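Local coordinates for protein MHC class I antigen (Ctenopharyngodon idella, PDB 5H5Z) that probably presents peptides at the cell surface for recognition by T cells, holding them in a groove and pairing with beta-2-microglobulin, at residues G108-A113 with K153-N158; L127-A132 with H141-L146; F201-V206 with V256-K261; V221-L226 with R236-N241. All coordinates share one frame; numbering follows the deposited sequence.

Contact 1: residues G108-A113 with K153-N158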
loop_
_atom_site.group_PDB
_atom_site.type_symbol
_atom_site.label_atom_id
_atom_site.label_comp_id
_atom_site.label_asym_id
_atom_site.label_seq_id
_atom_site.Cartn_x
_atom_site.Cartn_y
_atom_site.Cartn_z
ATOM N N GLY A 108 -16.754 -7.679 7.544
ATOM C CA GLY A 108 -16.745 -7.298 6.143
ATOM C C GLY A 108 -17.201 -5.871 5.938
ATOM O O GLY A 108 -17.881 -5.302 6.798
ATOM N N PHE A 109 -16.821 -5.296 4.802
ATOM C CA PHE A 109 -17.179 -3.917 4.458
ATOM C C PHE A 109 -17.446 -3.791 2.961
ATOM O O PHE A 109 -16.975 -4.611 2.169
ATOM C CB PHE A 109 -16.055 -2.956 4.872
ATOM C CG PHE A 109 -14.763 -3.191 4.144
ATOM C CD1 PHE A 109 -13.883 -4.187 4.566
ATOM C CD2 PHE A 109 -14.423 -2.421 3.033
ATOM C CE1 PHE A 109 -12.691 -4.414 3.892
ATOM C CE2 PHE A 109 -13.231 -2.640 2.358
ATOM C CZ PHE A 109 -12.364 -3.636 2.788
ATOM N N TYR A 110 -18.195 -2.756 2.582
ATOM C CA TYR A 110 -18.517 -2.489 1.182
ATOM C C TYR A 110 -18.742 -0.982 1.051
ATOM O O TYR A 110 -19.670 -0.433 1.651
ATOM C CB TYR A 110 -19.769 -3.273 0.754
ATOM C CG TYR A 110 -19.645 -3.970 -0.588
ATOM C CD1 TYR A 110 -19.566 -3.243 -1.777
ATOM C CD2 TYR A 110 -19.633 -5.370 -0.670
ATOM C CE1 TYR A 110 -19.448 -3.880 -3.002
ATOM C CE2 TYR A 110 -19.521 -6.016 -1.891
ATOM C CZ TYR A 110 -19.433 -5.269 -3.053
ATOM O OH TYR A 110 -19.326 -5.907 -4.266
ATOM N N GLN A 111 -17.882 -0.317 0.280
ATOM C CA GLN A 111 -17.838 1.157 0.248
ATOM C C GLN A 111 -17.556 1.700 -1.147
ATOM O O GLN A 111 -16.822 1.088 -1.927
ATOM C CB GLN A 111 -16.758 1.678 1.205
ATOM C CG GLN A 111 -16.964 1.297 2.664
ATOM C CD GLN A 111 -15.695 1.400 3.491
ATOM O OE1 GLN A 111 -14.650 1.825 3.005
ATOM N NE2 GLN A 111 -15.783 1.002 4.751
ATOM N N TYR A 112 -18.131 2.863 -1.446
ATOM C CA TYR A 112 -17.893 3.553 -2.712
ATOM C C TYR A 112 -17.519 5.015 -2.461
ATOM O O TYR A 112 -17.967 5.609 -1.481
ATOM C CB TYR A 112 -19.146 3.500 -3.588
ATOM C CG TYR A 112 -19.557 2.110 -4.056
ATOM C CD1 TYR A 112 -20.309 1.263 -3.234
ATOM C CD2 TYR A 112 -19.212 1.653 -5.330
ATOM C CE1 TYR A 112 -20.695 0.004 -3.668
ATOM C CE2 TYR A 112 -19.604 0.391 -5.774
ATOM C CZ TYR A 112 -20.337 -0.427 -4.937
ATOM O OH TYR A 112 -20.733 -1.677 -5.374
ATOM N N ALA A 113 -16.702 5.586 -3.346
ATOM C CA ALA A 113 -16.329 7.006 -3.269
ATOM C C ALA A 113 -16.332 7.643 -4.641
ATOM O O ALA A 113 -15.982 6.999 -5.638
ATOM C CB ALA A 113 -14.956 7.182 -2.630
ATOM N N LYS A 153 -24.112 -8.298 1.510
ATOM C CA LYS A 153 -23.966 -9.025 2.780
ATOM C C LYS A 153 -23.804 -10.532 2.559
ATOM O O LYS A 153 -22.939 -11.165 3.182
ATOM C CB LYS A 153 -25.150 -8.732 3.709
ATOM C CG LYS A 153 -25.153 -9.500 5.024
ATOM C CD LYS A 153 -26.483 -9.324 5.742
ATOM C CE LYS A 153 -26.598 -10.203 6.978
ATOM N NZ LYS A 153 -25.769 -9.700 8.108
ATOM N N GLY A 154 -24.627 -11.102 1.676
ATOM C CA GLY A 154 -24.505 -12.516 1.315
ATOM C C GLY A 154 -23.119 -12.849 0.791
ATOM O O GLY A 154 -22.496 -13.829 1.220
ATOM N N TYR A 155 -22.632 -12.030 -0.140
ATOM C CA TYR A 155 -21.279 -12.186 -0.664
ATOM C C TYR A 155 -20.206 -12.092 0.431
ATOM O O TYR A 155 -19.313 -12.946 0.515
ATOM C CB TYR A 155 -20.981 -11.164 -1.773
ATOM C CG TYR A 155 -19.515 -11.149 -2.136
ATOM C CD1 TYR A 155 -18.986 -12.090 -3.027
ATOM C CD2 TYR A 155 -18.638 -10.231 -1.543
ATOM C CE1 TYR A 155 -17.636 -12.102 -3.334
ATOM C CE2 TYR A 155 -17.288 -10.240 -1.839
ATOM C CZ TYR A 155 -16.794 -11.170 -2.737
ATOM O OH TYR A 155 -15.455 -11.168 -3.037
ATOM N N LEU A 156 -20.285 -11.051 1.258
ATOM C CA LEU A 156 -19.249 -10.807 2.272
ATOM C C LEU A 156 -19.150 -11.921 3.311
ATOM O O LEU A 156 -18.052 -12.332 3.695
ATOM C CB LEU A 156 -19.484 -9.467 2.978
ATOM C CG LEU A 156 -19.255 -8.189 2.167
ATOM C CD1 LEU A 156 -19.685 -6.977 2.984
ATOM C CD2 LEU A 156 -17.807 -8.053 1.722
ATOM N N GLU A 157 -20.299 -12.399 3.768
ATOM C CA GLU A 157 -20.349 -13.365 4.861
ATOM C C GLU A 157 -20.188 -14.810 4.397
ATOM O O GLU A 157 -19.865 -15.685 5.198
ATOM C CB GLU A 157 -21.642 -13.197 5.662
ATOM C CG GLU A 157 -21.746 -11.835 6.334
ATOM C CD GLU A 157 -23.015 -11.647 7.140
ATOM O OE1 GLU A 157 -23.889 -12.534 7.120
ATOM O OE2 GLU A 157 -23.136 -10.598 7.804
ATOM N N ASN A 158 -20.409 -15.059 3.112
ATOM C CA ASN A 158 -20.357 -16.426 2.600
ATOM C C ASN A 158 -19.291 -16.595 1.527
ATOM O O ASN A 158 -18.199 -17.078 1.812
ATOM C CB ASN A 158 -21.738 -16.863 2.112
ATOM C CG ASN A 158 -22.799 -16.756 3.194
ATOM O OD1 ASN A 158 -23.573 -15.794 3.229
ATOM N ND2 ASN A 158 -22.834 -17.736 4.089
#

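Contact 2: residues L127-A132 with H141-L146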
loop_
_atom_site.group_PDB
_atom_site.type_symbol
_atom_site.label_atom_id
_atom_site.label_comp_id
_atom_site.label_asym_id
_atom_site.label_seq_id
_atom_site.Cartn_x
_atom_site.Cartn_y
_atom_site.Cartn_z
ATOM N N LEU A 127 -28.924 -3.558 6.890
ATOM C CA LEU A 127 -29.165 -3.782 5.461
ATOM C C LEU A 127 -29.571 -2.490 4.751
ATOM O O LEU A 127 -30.520 -2.458 3.961
ATOM C CB LEU A 127 -30.197 -4.901 5.243
ATOM C CG LEU A 127 -29.718 -6.318 5.573
ATOM C CD1 LEU A 127 -30.890 -7.278 5.704
ATOM C CD2 LEU A 127 -28.735 -6.800 4.517
ATOM N N THR A 128 -28.839 -1.422 5.057
ATOM C CA THR A 128 -29.077 -0.114 4.462
ATOM C C THR A 128 -27.762 0.477 3.971
ATOM O O THR A 128 -26.679 0.013 4.348
ATOM C CB THR A 128 -29.728 0.867 5.463
ATOM O OG1 THR A 128 -28.915 0.966 6.642
ATOM C CG2 THR A 128 -31.138 0.413 5.840
ATOM N N TRP A 129 -27.870 1.492 3.120
ATOM C CA TRP A 129 -26.715 2.208 2.604
ATOM C C TRP A 129 -26.656 3.609 3.187
ATOM O O TRP A 129 -27.610 4.381 3.072
ATOM C CB TRP A 129 -26.762 2.265 1.076
ATOM C CG TRP A 129 -26.547 0.924 0.459
ATOM C CD1 TRP A 129 -27.504 0.002 0.131
ATOM C CD2 TRP A 129 -25.289 0.334 0.119
ATOM N NE1 TRP A 129 -26.917 -1.122 -0.402
ATOM C CE2 TRP A 129 -25.558 -0.949 -0.418
ATOM C CE3 TRP A 129 -23.958 0.765 0.210
ATOM C CZ2 TRP A 129 -24.545 -1.800 -0.869
ATOM C CZ3 TRP A 129 -22.949 -0.080 -0.233
ATOM C CH2 TRP A 129 -23.247 -1.354 -0.760
ATOM N N THR A 130 -25.537 3.923 3.828
ATOM C CA THR A 130 -25.308 5.264 4.350
ATOM C C THR A 130 -24.859 6.167 3.210
ATOM O O THR A 130 -23.836 5.911 2.574
ATOM C CB THR A 130 -24.267 5.251 5.483
ATOM O OG1 THR A 130 -24.703 4.347 6.503
ATOM C CG2 THR A 130 -24.090 6.649 6.089
ATOM N N ALA A 131 -25.654 7.204 2.948
ATOM C CA ALA A 131 -25.354 8.197 1.925
ATOM C C ALA A 131 -24.601 9.368 2.552
ATOM O O ALA A 131 -25.079 9.976 3.510
ATOM C CB ALA A 131 -26.643 8.681 1.271
ATOM N N ALA A 132 -23.423 9.674 2.013
ATOM C CA ALA A 132 -22.566 10.734 2.565
ATOM C C ALA A 132 -23.028 12.148 2.208
ATOM O O ALA A 132 -22.700 13.113 2.905
ATOM C CB ALA A 132 -21.122 10.526 2.137
ATOM N N HIS A 141 -31.771 4.978 -2.120
ATOM C CA HIS A 141 -33.146 4.503 -2.325
ATOM C C HIS A 141 -33.256 3.442 -3.421
ATOM O O HIS A 141 -33.967 2.448 -3.257
ATOM C CB HIS A 141 -34.099 5.666 -2.621
ATOM C CG HIS A 141 -34.244 6.637 -1.490
ATOM N ND1 HIS A 141 -34.380 6.241 -0.176
ATOM C CD2 HIS A 141 -34.293 7.991 -1.481
ATOM C CE1 HIS A 141 -34.494 7.307 0.594
ATOM N NE2 HIS A 141 -34.448 8.382 -0.173
ATOM N N LYS A 142 -32.548 3.657 -4.529
ATOM C CA LYS A 142 -32.527 2.699 -5.631
ATOM C C LYS A 142 -31.980 1.356 -5.163
ATOM O O LYS A 142 -32.569 0.308 -5.437
ATOM C CB LYS A 142 -31.683 3.225 -6.797
ATOM C CG LYS A 142 -31.618 2.273 -7.984
ATOM C CD LYS A 142 -30.501 2.647 -8.942
ATOM C CE LYS A 142 -30.302 1.558 -9.982
ATOM N NZ LYS A 142 -29.505 2.046 -11.138
ATOM N N TRP A 143 -30.857 1.397 -4.450
ATOM C CA TRP A 143 -30.199 0.167 -4.003
ATOM C C TRP A 143 -30.995 -0.582 -2.941
ATOM O O TRP A 143 -31.015 -1.816 -2.928
ATOM C CB TRP A 143 -28.776 0.471 -3.547
ATOM C CG TRP A 143 -27.836 0.610 -4.708
ATOM C CD1 TRP A 143 -28.175 0.696 -6.034
ATOM C CD2 TRP A 143 -26.412 0.698 -4.654
ATOM N NE1 TRP A 143 -27.049 0.818 -6.806
ATOM C CE2 TRP A 143 -25.950 0.822 -5.985
ATOM C CE3 TRP A 143 -25.476 0.671 -3.614
ATOM C CZ2 TRP A 143 -24.596 0.921 -6.304
ATOM C CZ3 TRP A 143 -24.127 0.783 -3.929
ATOM C CH2 TRP A 143 -23.701 0.906 -5.264
ATOM N N GLU A 144 -31.682 0.161 -2.079
ATOM C CA GLU A 144 -32.551 -0.453 -1.081
ATOM C C GLU A 144 -33.789 -1.123 -1.715
ATOM O O GLU A 144 -34.251 -2.158 -1.230
ATOM C CB GLU A 144 -32.874 0.536 0.050
ATOM C CG GLU A 144 -31.712 0.660 1.031
ATOM C CD GLU A 144 -31.709 1.924 1.882
ATOM O OE1 GLU A 144 -32.754 2.584 2.019
ATOM O OE2 GLU A 144 -30.635 2.253 2.434
ATOM N N ALA A 145 -34.281 -0.566 -2.823
ATOM C CA ALA A 145 -35.364 -1.192 -3.596
ATOM C C ALA A 145 -34.897 -2.450 -4.334
ATOM O O ALA A 145 -35.670 -3.393 -4.513
ATOM C CB ALA A 145 -35.968 -0.197 -4.579
ATOM N N LEU A 146 -33.631 -2.465 -4.751
ATOM C CA LEU A 146 -33.075 -3.588 -5.514
ATOM C C LEU A 146 -32.407 -4.662 -4.644
ATOM O O LEU A 146 -31.836 -5.622 -5.174
ATOM C CB LEU A 146 -32.109 -3.083 -6.596
ATOM C CG LEU A 146 -32.721 -2.264 -7.741
ATOM C CD1 LEU A 146 -31.631 -1.579 -8.546
ATOM C CD2 LEU A 146 -33.611 -3.107 -8.650
HETATM O O HOH W 1 -29.785 -2.349 -0.534
#

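Contact 3: residues F201-V206 with V256-K261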
loop_
_atom_site.group_PDB
_atom_site.type_symbol
_atom_site.label_atom_id
_atom_site.label_comp_id
_atom_site.label_asym_id
_atom_site.label_seq_id
_atom_site.Cartn_x
_atom_site.Cartn_y
_atom_site.Cartn_z
ATOM N N PHE A 201 11.425 -7.503 7.333
ATOM C CA PHE A 201 10.596 -8.251 8.263
ATOM C C PHE A 201 9.143 -8.404 7.798
ATOM O O PHE A 201 8.618 -7.585 7.035
ATOM C CB PHE A 201 10.677 -7.657 9.681
ATOM C CG PHE A 201 10.304 -6.202 9.758
ATOM C CD1 PHE A 201 8.978 -5.816 9.920
ATOM C CD2 PHE A 201 11.287 -5.210 9.680
ATOM C CE1 PHE A 201 8.637 -4.471 10.000
ATOM C CE2 PHE A 201 10.948 -3.867 9.754
ATOM C CZ PHE A 201 9.620 -3.497 9.911
ATOM N N TYR A 202 8.522 -9.482 8.265
ATOM C CA TYR A 202 7.103 -9.751 8.063
ATOM C C TYR A 202 6.643 -10.633 9.219
ATOM O O TYR A 202 7.373 -11.548 9.602
ATOM C CB TYR A 202 6.874 -10.463 6.728
ATOM C CG TYR A 202 5.425 -10.528 6.323
ATOM C CD1 TYR A 202 4.603 -11.583 6.744
ATOM C CD2 TYR A 202 4.866 -9.539 5.511
ATOM C CE1 TYR A 202 3.271 -11.637 6.378
ATOM C CE2 TYR A 202 3.528 -9.592 5.130
ATOM C CZ TYR A 202 2.741 -10.641 5.569
ATOM O OH TYR A 202 1.419 -10.699 5.198
ATOM N N PRO A 203 5.448 -10.364 9.797
ATOM C CA PRO A 203 4.462 -9.305 9.506
ATOM C C PRO A 203 4.967 -7.898 9.833
ATOM O O PRO A 203 6.075 -7.737 10.347
ATOM C CB PRO A 203 3.266 -9.664 10.405
ATOM C CG PRO A 203 3.504 -11.058 10.861
ATOM C CD PRO A 203 4.987 -11.233 10.894
ATOM N N SER A 204 4.151 -6.890 9.550
ATOM C CA SER A 204 4.626 -5.500 9.549
ATOM C C SER A 204 4.848 -4.855 10.921
ATOM O O SER A 204 5.586 -3.873 11.023
ATOM C CB SER A 204 3.705 -4.625 8.696
ATOM O OG SER A 204 2.483 -4.398 9.365
ATOM N N GLY A 205 4.215 -5.389 11.965
ATOM C CA GLY A 205 4.353 -4.825 13.313
ATOM C C GLY A 205 5.761 -4.964 13.876
ATOM O O GLY A 205 6.284 -6.072 13.973
ATOM N N VAL A 206 6.379 -3.838 14.235
ATOM C CA VAL A 206 7.724 -3.842 14.827
ATOM C C VAL A 206 7.845 -2.751 15.899
ATOM O O VAL A 206 7.232 -1.693 15.784
ATOM C CB VAL A 206 8.831 -3.718 13.742
ATOM C CG1 VAL A 206 8.896 -2.309 13.148
ATOM C CG2 VAL A 206 10.189 -4.123 14.293
ATOM N N VAL A 256 15.293 -3.669 18.872
ATOM C CA VAL A 256 14.239 -3.951 17.896
ATOM C C VAL A 256 13.501 -5.226 18.292
ATOM O O VAL A 256 14.109 -6.300 18.397
ATOM C CB VAL A 256 14.788 -4.075 16.455
ATOM C CG1 VAL A 256 13.660 -4.361 15.477
ATOM C CG2 VAL A 256 15.511 -2.804 16.047
ATOM N N GLU A 257 12.196 -5.097 18.521
ATOM C CA GLU A 257 11.355 -6.236 18.888
ATOM C C GLU A 257 10.372 -6.607 17.777
ATOM O O GLU A 257 9.648 -5.758 17.262
ATOM C CB GLU A 257 10.606 -5.973 20.201
ATOM C CG GLU A 257 9.863 -7.200 20.727
ATOM C CD GLU A 257 9.224 -6.986 22.088
ATOM O OE1 GLU A 257 8.156 -7.579 22.334
ATOM O OE2 GLU A 257 9.779 -6.229 22.910
ATOM N N HIS A 258 10.349 -7.891 17.429
ATOM C CA HIS A 258 9.469 -8.416 16.389
ATOM C C HIS A 258 9.141 -9.852 16.752
ATOM O O HIS A 258 10.044 -10.632 17.056
ATOM C CB HIS A 258 10.175 -8.349 15.033
ATOM C CG HIS A 258 9.389 -8.924 13.893
ATOM N ND1 HIS A 258 8.396 -8.224 13.240
ATOM C CD2 HIS A 258 9.482 -10.117 13.262
ATOM C CE1 HIS A 258 7.896 -8.972 12.273
ATOM N NE2 HIS A 258 8.539 -10.124 12.264
ATOM N N GLN A 259 7.850 -10.188 16.738
ATOM C CA GLN A 259 7.385 -11.536 17.089
ATOM C C GLN A 259 7.976 -12.046 18.416
ATOM O O GLN A 259 8.532 -13.144 18.476
ATOM C CB GLN A 259 7.663 -12.523 15.942
ATOM C CG GLN A 259 6.957 -12.191 14.637
ATOM C CD GLN A 259 5.445 -12.255 14.755
ATOM O OE1 GLN A 259 4.889 -13.258 15.205
ATOM N NE2 GLN A 259 4.773 -11.183 14.348
ATOM N N ASP A 260 7.862 -11.225 19.463
ATOM C CA ASP A 260 8.291 -11.570 20.838
ATOM C C ASP A 260 9.788 -11.858 21.004
ATOM O O ASP A 260 10.208 -12.469 21.996
ATOM C CB ASP A 260 7.462 -12.737 21.394
ATOM C CG ASP A 260 5.981 -12.571 21.139
ATOM O OD1 ASP A 260 5.416 -11.520 21.520
ATOM O OD2 ASP A 260 5.383 -13.499 20.547
ATOM N N LYS A 261 10.581 -11.413 20.032
ATOM C CA LYS A 261 12.027 -11.616 20.036
ATOM C C LYS A 261 12.711 -10.272 19.833
ATOM O O LYS A 261 12.189 -9.414 19.116
ATOM C CB LYS A 261 12.433 -12.612 18.943
ATOM C CG LYS A 261 11.839 -14.005 19.131
ATOM C CD LYS A 261 12.153 -14.941 17.968
ATOM C CE LYS A 261 13.554 -15.528 18.067
ATOM N NZ LYS A 261 13.707 -16.476 19.211
HETATM O O HOH W 2 5.744 -8.347 16.349
HETATM O O HOH W 3 4.781 -8.526 13.786
#

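Contact 4: residues V221-L226 with R236-N241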
loop_
_atom_site.group_PDB
_atom_site.type_symbol
_atom_site.label_atom_id
_atom_site.label_comp_id
_atom_site.label_asym_id
_atom_site.label_seq_id
_atom_site.Cartn_x
_atom_site.Cartn_y
_atom_site.Cartn_z
ATOM N N VAL A 221 14.214 11.216 20.493
ATOM C CA VAL A 221 13.924 10.073 19.634
ATOM C C VAL A 221 12.930 10.476 18.549
ATOM O O VAL A 221 11.926 11.140 18.826
ATOM C CB VAL A 221 13.373 8.881 20.457
ATOM C CG1 VAL A 221 12.899 7.749 19.551
ATOM C CG2 VAL A 221 14.425 8.381 21.441
ATOM N N ASP A 222 13.230 10.084 17.315
ATOM C CA ASP A 222 12.336 10.304 16.179
ATOM C C ASP A 222 12.038 8.973 15.485
ATOM O O ASP A 222 12.859 8.466 14.721
ATOM C CB ASP A 222 12.963 11.308 15.202
ATOM C CG ASP A 222 12.099 11.570 13.977
ATOM O OD1 ASP A 222 10.867 11.356 14.035
ATOM O OD2 ASP A 222 12.661 12.001 12.947
ATOM N N LEU A 223 10.860 8.416 15.758
ATOM C CA LEU A 223 10.441 7.150 15.161
ATOM C C LEU A 223 9.854 7.359 13.763
ATOM O O LEU A 223 8.869 8.084 13.592
ATOM C CB LEU A 223 9.430 6.436 16.066
ATOM C CG LEU A 223 8.857 5.087 15.618
ATOM C CD1 LEU A 223 9.947 4.032 15.497
ATOM C CD2 LEU A 223 7.780 4.629 16.588
ATOM N N GLY A 224 10.473 6.718 12.774
ATOM C CA GLY A 224 10.021 6.797 11.390
ATOM C C GLY A 224 8.754 5.999 11.146
ATOM O O GLY A 224 8.325 5.208 11.991
ATOM N N GLU A 225 8.147 6.213 9.985
ATOM C CA GLU A 225 6.941 5.481 9.610
ATOM C C GLU A 225 7.290 4.077 9.138
ATOM O O GLU A 225 8.407 3.828 8.679
ATOM C CB GLU A 225 6.178 6.227 8.513
ATOM C CG GLU A 225 5.769 7.644 8.902
ATOM C CD GLU A 225 5.213 8.452 7.743
ATOM O OE1 GLU A 225 4.589 9.501 8.005
ATOM O OE2 GLU A 225 5.394 8.048 6.574
ATOM N N LEU A 226 6.327 3.166 9.262
ATOM C CA LEU A 226 6.407 1.855 8.625
ATOM C C LEU A 226 6.420 2.055 7.114
ATOM O O LEU A 226 5.569 2.770 6.571
ATOM C CB LEU A 226 5.214 0.979 9.039
ATOM C CG LEU A 226 5.076 -0.422 8.435
ATOM C CD1 LEU A 226 6.196 -1.354 8.886
ATOM C CD2 LEU A 226 3.725 -1.024 8.792
ATOM N N ARG A 236 11.461 -0.112 8.906
ATOM C CA ARG A 236 11.176 1.018 9.787
ATOM C C ARG A 236 12.475 1.437 10.459
ATOM O O ARG A 236 13.370 0.613 10.672
ATOM C CB ARG A 236 10.134 0.643 10.848
ATOM C CG ARG A 236 9.444 1.834 11.485
ATOM C CD ARG A 236 8.233 1.428 12.310
ATOM N NE ARG A 236 7.513 2.611 12.779
ATOM C CZ ARG A 236 6.305 2.597 13.334
ATOM N NH1 ARG A 236 5.653 1.453 13.498
ATOM N NH2 ARG A 236 5.744 3.736 13.721
ATOM N N MET A 237 12.580 2.717 10.792
ATOM C CA MET A 237 13.752 3.197 11.506
ATOM C C MET A 237 13.400 4.182 12.610
ATOM O O MET A 237 12.329 4.790 12.604
ATOM C CB MET A 237 14.771 3.806 10.537
ATOM C CG MET A 237 14.381 5.165 9.975
ATOM S SD MET A 237 15.438 5.577 8.586
ATOM C CE MET A 237 15.434 7.366 8.691
ATOM N N SER A 238 14.313 4.317 13.563
ATOM C CA SER A 238 14.218 5.351 14.585
ATOM C C SER A 238 15.550 6.067 14.674
ATOM O O SER A 238 16.601 5.456 14.510
ATOM C CB SER A 238 13.863 4.747 15.942
ATOM O OG SER A 238 13.744 5.766 16.921
ATOM N N THR A 239 15.497 7.365 14.944
ATOM C CA THR A 239 16.694 8.192 14.981
ATOM C C THR A 239 16.846 8.819 16.361
ATOM O O THR A 239 15.901 9.413 16.881
ATOM C CB THR A 239 16.636 9.294 13.901
ATOM O OG1 THR A 239 16.462 8.692 12.611
ATOM C CG2 THR A 239 17.909 10.121 13.889
ATOM N N LEU A 240 18.034 8.666 16.945
ATOM C CA LEU A 240 18.365 9.277 18.229
ATOM C C LEU A 240 19.280 10.466 18.002
ATOM O O LEU A 240 20.350 10.327 17.405
ATOM C CB LEU A 240 19.060 8.269 19.152
ATOM C CG LEU A 240 19.468 8.777 20.542
ATOM C CD1 LEU A 240 18.252 8.964 21.437
ATOM C CD2 LEU A 240 20.475 7.840 21.197
ATOM N N ASN A 241 18.856 11.632 18.479
ATOM C CA ASN A 241 19.675 12.828 18.371
ATOM C C ASN A 241 20.142 13.359 19.719
ATOM O O ASN A 241 19.653 14.375 20.209
ATOM C CB ASN A 241 18.979 13.926 17.559
ATOM C CG ASN A 241 19.940 15.019 17.120
ATOM O OD1 ASN A 241 21.159 14.823 17.112
ATOM N ND2 ASN A 241 19.400 16.173 16.753
HETATM O O HOH W 4 13.883 8.152 12.136
HETATM O O HOH W 5 6.155 6.669 13.682
HETATM O O HOH W 6 11.046 4.500 8.851
#

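Contact 1: residues G108-A113 with K153-N158
Leu156, on the long helix 148-170, lowers its forked end onto the start of strand 106-114, beside Gly108, Phe109 and the ring of Tyr110. Chi1 (-70°) puts CG opposite the carbonyl carbon and over the strand, where its two methyls spread. CD2 comes to 3.6 Å from Phe109 O. CD1 sits 4.0 Å from Gly108 C and, at the same distance of 4.0 Å, meets Tyr110 CD2 in the plane of the ring; the leucine abuts an edge of the tyrosine. Gly108 has no side chain, and its CA approaches Leu156 CA to 5.8 Å, the shortest CA-CA distance between the two segments.

Tyr110 rises from the strand toward the helix, and further along its ring CE2 lies 4.3 Å from Tyr155 CD2. The two phenols finish on the bound peptide: Tyr110 OH is hydrogen-bonded to a polar side chain of it and Tyr155 OH to its backbone. Tyr96, from the adjoining strand, stacks on Tyr110 and also meets the Tyr155 ring.

Apart from Phe109 O, the closest atoms between strand and helix are carbon, and the strand runs at 144° to the helix. Helix and groove floor are therefore held here by apolar packing, while the polar ends of the two tyrosines are spent on the peptide, as expected of a class I floor and wall.

Contact 2: residues L127-A132 with H141-L146
Trp129, on the edge strand 128-131, packs against Trp143 and Glu144 of helix 134-145. Its CB passes 4.1 Å from Glu144 OE2. Chi1 of -69° sets CG beside the backbone N, and from there the indole extends beneath Trp143, whose CB is 3.9 Å from Trp129 CD1. NE1 gives a weak hydrogen bond to a water that in turn makes a weak one to Trp143 O. At the ring junction CE2 lies 3.6 Å from Trp143 CE3, which stands over the face of the indole. The far rim, CH2, reaches Trp143 CZ3 at 3.9 Å. This is an edge-to-face pair, the six-membered rings inclined at 70° with the edge of Trp143 directed at the face of Trp129.

The backbone joins in: Trp129 N donates to Glu144 OE2 over 2.9 Å in a nearly straight bond that uses the anti lone pair of the carboxylate. The same oxygen has a salt bridge to Lys140, which would favour the ionised carboxylate. Trp143 NE1 bonds to the backbone of the bound peptide. A helix laid antiparallel over the last strand of the floor is characteristic of the MHC class I peptide-binding groove.

Contact 3: residues F201-V206 with V256-K261
Val256 opens the contact with its CG1, which lies 3.7 Å from Val206 CG2. That same Val206 methyl then rests against the backbone of the next residue, 3.4 Å from Glu257 O; a single methyl of the loop bears on both a side chain and the backbone of the strand.

His258 is the residue most deeply engaged. Its CG is anti to the backbone N (chi1 177°), and this swings the imidazole off the strand into the curve of the loop. Both ring nitrogens are placed to donate: ND1 to Gly205 O at 3.1 Å, with a bent N-H...O angle of 142° and the carbonyl oxygen some way out of the ring plane, and NE2 to Tyr202 O at 3.2 Å in a weak bond. If both nitrogens donate, the ring would be doubly protonated, and probably positively charged. Between them CE1 comes to 2.9 Å from Pro203 O, near the ring plane. One face of the imidazole carries Phe201 CB in a CH-pi contact; the opposite face carries CG of Gln259.

Gln259 bends at chi2 (-64°) and brings NE2 back to 3.5 Å from Pro203 CD. Its backbone N and its NE2 each hold a water that donates to Gly205 O; the water on the backbone N does so only weakly. His258 and Lys261 then close a type I' turn that leads to the next strand. The peptide bond before Pro203 is cis. A cis-proline after the strand that carries the intersheet disulfide, here Cys196-Cys254, is characteristic of immunoglobulin C1-set domains, such as the alpha-3 domain of class I chains.

Contact 4: residues V221-L226 with R236-N241
The guanidinium of Arg236 has Leu226 N over one face, offset toward its rim, and Gly224 O at its edge together with a water. NE donates to Gly224 O over 2.8 Å, the oxygen lying close to the guanidinium plane, while NH2 donates to the water, which bonds onward to Leu223 O. Arg236 reaches that far because its chain is extended from CG to NE. Leu223 crosses it at about a right angle, its CD2 3.6 Å from Arg236 NH2.

Farther along, the strands pair regularly. Asp222 and Thr239 form a hydrogen-bonded pair, with Asp222 N to Thr239 O at 2.8 Å and Thr239 N to Asp222 O at 2.9 Å. Gly224 N adds a bond of 2.7 Å to Met237 O. On the face shared by Val221, Leu223, Ser238 and Leu240, Val221 CG1 touches Ser238 OG at 3.4 Å, and that hydroxyl is hydrogen-bonded to Trp210. Beyond Gly224 a water links Glu225 O to Met237 N. Glu225 also forms a salt bridge to Lys7 of beta-2-microglobulin. This is an antiparallel hairpin at the edge of the four-stranded sheet of an immunoglobulin C1-set domain.

In the fold
Contacts 1 and 2 belong to the peptide-binding platform, where two consecutive helices, 134-145 and 148-170, settle on the same sheet. Their centres are 13 Å apart and they touch: Tyr112 CE1 lies 3.5 Å from Trp143 CH2, and both contacts send side chains to the bound peptide. Contacts 3 and 4, with centres 15 Å apart, lie in the immunoglobulin domain and meet through Phe201, Ser204 and Val206 against Leu226 and Arg236; Ser204 O is 3.4 Å from Leu226 CD1. Between the pairs nothing touches, the nearest atoms of contacts 1 and 3 being about 16 Å apart. Beta-2-microglobulin reaches both domains, at Phe109 in contact 1 and Glu225 in contact 4.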